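Local coordinates for protein gdp-l-fucose synthetase (Naegleria fowleri, PDB 6AQZ) that binds NADP and probably makes GDP-L-fucose by an NADPH-dependent epimerase-reductase reaction, at residues 27-32 against 82-87. Residues are numbered along the deposited sequence; the frame is centred on the assembly and turned at random.
Sequences ILVTGG and IHLAAF. With NAP (NADP nicotinamide-adenine-dinucleotide phosphate), chain G.
T30 and H83, side by side on neighbouring parallel strands, illustrate how a threonine can tie a strand to the loop that follows its neighbour. From CB, which lies 3.7 Å from A85 CB and in the plane of the H83 ring at its edge, the T30 side chain divides. Its methyl CG2 stands beside the backbone N, and the side chain also touches I112 of helix 98-118. Its hydroxyl, placed between the backbone N and the carbonyl carbon (chi1 79°), turns to the other strand, where OG1 is gripped twice: it shares a hydrogen bond of 2.9 Å with H83 ND1 and accepts a nearly straight one from A85 N (3.0 Å, 167° at the hydrogen). With NE2 bonded to N109, the imidazole is held at both nitrogens, which fixes its rotation. Backbone bonds from I82 N to L28 O and from T30 N to I82 O join the strands in the Rossmann-type sheet of this NAD-dependent epimerase/dehydratase family; beyond the strand ends both segments run into the NADP pocket. L84 N still reaches T30 O, but from well above the carbonyl plane. On the face opposite T30, V29 CG1 packs obliquely against L84 CD1 at 4.0 Å. G31 N lies 3.4 Å from A85 CB and G31 CA close to O3B of the adenosine ribose, while L84 O accepts a weak hydrogen bond from O3D of the nicotinamide ribose.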
loop_
_atom_site.group_PDB
_atom_site.type_symbol
_atom_site.label_atom_id
_atom_site.label_comp_id
_atom_site.label_asym_id
_atom_site.label_seq_id
_atom_site.Cartn_x
_atom_site.Cartn_y
_atom_site.Cartn_z
ATOM N N ILE A 27 -26.508 -9.382 7.879
ATOM C CA ILE A 27 -25.524 -8.312 7.945
ATOM C C ILE A 27 -24.376 -8.802 8.805
ATOM O O ILE A 27 -24.547 -9.006 10.013
ATOM C CB ILE A 27 -26.093 -7.006 8.514
ATOM C CG1 ILE A 27 -27.325 -6.534 7.739
ATOM C CG2 ILE A 27 -25.010 -5.929 8.498
ATOM C CD1 ILE A 27 -28.680 -7.100 8.286
ATOM N N LEU A 28 -23.198 -8.937 8.196
ATOM C CA LEU A 28 -21.993 -9.400 8.872
ATOM C C LEU A 28 -21.172 -8.200 9.326
ATOM O O LEU A 28 -20.847 -7.326 8.516
ATOM C CB LEU A 28 -21.175 -10.280 7.929
ATOM C CG LEU A 28 -20.119 -11.220 8.508
ATOM C CD1 LEU A 28 -20.713 -12.213 9.497
ATOM C CD2 LEU A 28 -19.364 -11.932 7.365
ATOM N N VAL A 29 -20.849 -8.149 10.618
ATOM C CA VAL A 29 -20.079 -7.045 11.189
ATOM C C VAL A 29 -18.768 -7.645 11.695
ATOM O O VAL A 29 -18.736 -8.296 12.751
ATOM C CB VAL A 29 -20.829 -6.319 12.317
ATOM C CG1 VAL A 29 -20.007 -5.140 12.862
ATOM C CG2 VAL A 29 -22.190 -5.822 11.849
ATOM N N THR A 30 -17.677 -7.437 10.951
ATOM C CA THR A 30 -16.375 -7.806 11.490
ATOM C C THR A 30 -15.975 -6.769 12.520
ATOM O O THR A 30 -16.360 -5.597 12.423
ATOM C CB THR A 30 -15.293 -7.894 10.405
ATOM O OG1 THR A 30 -14.831 -6.575 10.076
ATOM C CG2 THR A 30 -15.819 -8.616 9.145
ATOM N N GLY A 31 -15.186 -7.199 13.504
ATOM C CA GLY A 31 -14.850 -6.299 14.598
ATOM C C GLY A 31 -16.066 -5.799 15.354
ATOM O O GLY A 31 -16.060 -4.676 15.875
ATOM N N GLY A 32 -17.114 -6.614 15.428
ATOM C CA GLY A 32 -18.346 -6.201 16.071
ATOM C C GLY A 32 -18.335 -6.204 17.594
ATOM O O GLY A 32 -19.338 -5.796 18.179
ATOM N N ILE A 82 -20.436 -4.870 7.277
ATOM C CA ILE A 82 -19.805 -3.711 7.896
ATOM C C ILE A 82 -18.462 -4.195 8.419
ATOM O O ILE A 82 -18.410 -5.017 9.339
ATOM C CB ILE A 82 -20.650 -3.109 9.022
ATOM C CG1 ILE A 82 -22.031 -2.705 8.509
ATOM C CG2 ILE A 82 -19.929 -1.895 9.620
ATOM C CD1 ILE A 82 -22.883 -2.074 9.581
ATOM N N HIS A 83 -17.374 -3.703 7.824
ATOM C CA HIS A 83 -16.020 -4.195 8.095
ATOM C C HIS A 83 -15.343 -3.227 9.063
ATOM O O HIS A 83 -14.813 -2.195 8.651
ATOM C CB HIS A 83 -15.248 -4.332 6.784
ATOM C CG HIS A 83 -13.792 -4.622 6.957
ATOM N ND1 HIS A 83 -13.312 -5.486 7.922
ATOM C CD2 HIS A 83 -12.712 -4.198 6.257
ATOM C CE1 HIS A 83 -11.997 -5.555 7.828
ATOM N NE2 HIS A 83 -11.609 -4.792 6.818
ATOM N N LEU A 84 -15.392 -3.548 10.365
ATOM C CA LEU A 84 -14.756 -2.731 11.387
ATOM C C LEU A 84 -13.489 -3.360 11.956
ATOM O O LEU A 84 -12.710 -2.663 12.607
ATOM C CB LEU A 84 -15.740 -2.455 12.542
ATOM C CG LEU A 84 -17.119 -1.860 12.175
ATOM C CD1 LEU A 84 -17.987 -1.737 13.431
ATOM C CD2 LEU A 84 -17.071 -0.530 11.464
ATOM N N ALA A 85 -13.261 -4.646 11.738
ATOM C CA ALA A 85 -12.102 -5.284 12.338
ATOM C C ALA A 85 -10.824 -4.648 11.806
ATOM O O ALA A 85 -10.719 -4.305 10.620
ATOM C CB ALA A 85 -12.102 -6.783 12.024
ATOM N N ALA A 86 -9.865 -4.467 12.711
ATOM C CA ALA A 86 -8.540 -3.972 12.379
ATOM C C ALA A 86 -7.586 -4.402 13.479
ATOM O O ALA A 86 -7.991 -4.634 14.619
ATOM C CB ALA A 86 -8.513 -2.452 12.240
ATOM N N PHE A 87 -6.306 -4.436 13.146
ATOM C CA PHE A 87 -5.277 -4.687 14.139
ATOM C C PHE A 87 -4.714 -3.331 14.535
ATOM O O PHE A 87 -4.064 -2.661 13.734
ATOM C CB PHE A 87 -4.201 -5.620 13.609
ATOM C CG PHE A 87 -3.036 -5.755 14.520
ATOM C CD1 PHE A 87 -3.126 -6.510 15.660
ATOM C CD2 PHE A 87 -1.838 -5.110 14.233
ATOM C CE1 PHE A 87 -2.046 -6.624 16.510
ATOM C CE2 PHE A 87 -0.745 -5.221 15.077
ATOM C CZ PHE A 87 -0.853 -5.978 16.217
HETATM P PA NAP G . -11.487 -1.975 18.934
HETATM O O1A NAP G . -10.040 -2.173 19.270
HETATM O O2A NAP G . -12.452 -1.382 19.927
HETATM O O5B NAP G . -12.171 -3.382 18.401
HETATM C C5B NAP G . -11.513 -3.739 17.236
HETATM C C4B NAP G . -12.218 -5.018 16.710
HETATM O O4B NAP G . -11.379 -5.727 15.763
HETATM C C3B NAP G . -12.607 -6.003 17.886
HETATM O O3B NAP G . -13.841 -6.609 17.611
HETATM C C2B NAP G . -11.554 -7.108 17.722
HETATM O O2B NAP G . -11.989 -8.329 18.040
HETATM C C1B NAP G . -11.471 -7.096 16.136
HETATM N N9A NAP G . -10.295 -7.807 15.649
HETATM C C8A NAP G . -8.975 -7.420 15.757
HETATM N N7A NAP G . -8.115 -8.299 15.194
HETATM C C5A NAP G . -8.931 -9.309 14.712
HETATM C C6A NAP G . -8.631 -10.490 14.040
HETATM N N6A NAP G . -7.308 -10.810 13.737
HETATM N N1A NAP G . -9.612 -11.334 13.634
HETATM C C2A NAP G . -10.876 -10.931 13.959
HETATM N N3A NAP G . -11.317 -9.834 14.611
HETATM C C4A NAP G . -10.299 -9.019 14.977
HETATM O O3 NAP G . -11.317 -0.987 17.599
HETATM P PN NAP G . -12.499 0.065 17.427
HETATM O O1N NAP G . -13.848 -0.543 17.392
HETATM O O2N NAP G . -12.216 1.393 18.091
HETATM O O5D NAP G . -12.321 0.572 15.761
HETATM C C5D NAP G . -12.797 -0.352 14.865
HETATM C C4D NAP G . -12.632 0.327 13.524
HETATM O O4D NAP G . -12.830 1.738 13.722
HETATM C C3D NAP G . -11.108 0.146 13.063
HETATM O O3D NAP G . -11.067 -0.123 11.704
HETATM C C2D NAP G . -10.477 1.515 13.405
HETATM O O2D NAP G . -9.508 1.926 12.521
HETATM C C1D NAP G . -11.707 2.450 13.215
HETATM N N1N NAP G . -11.488 3.743 13.926
HETATM C C2N NAP G . -11.549 3.849 15.318
HETATM C C3N NAP G . -11.304 5.058 15.936
HETATM C C7N NAP G . -11.361 5.151 17.430
HETATM O O7N NAP G . -11.062 6.185 18.051
HETATM N N7N NAP G . -11.758 4.030 18.168
HETATM C C4N NAP G . -10.964 6.284 15.178
HETATM C C5N NAP G . -10.905 6.071 13.700
HETATM C C6N NAP G . -11.160 4.882 13.148
HETATM P P2B NAP G . -11.763 -8.862 19.802
HETATM O O1X NAP G . -12.725 -7.925 20.465
HETATM O O2X NAP G . -12.194 -10.325 19.683
HETATM O O3X NAP G . -10.299 -8.583 19.971
#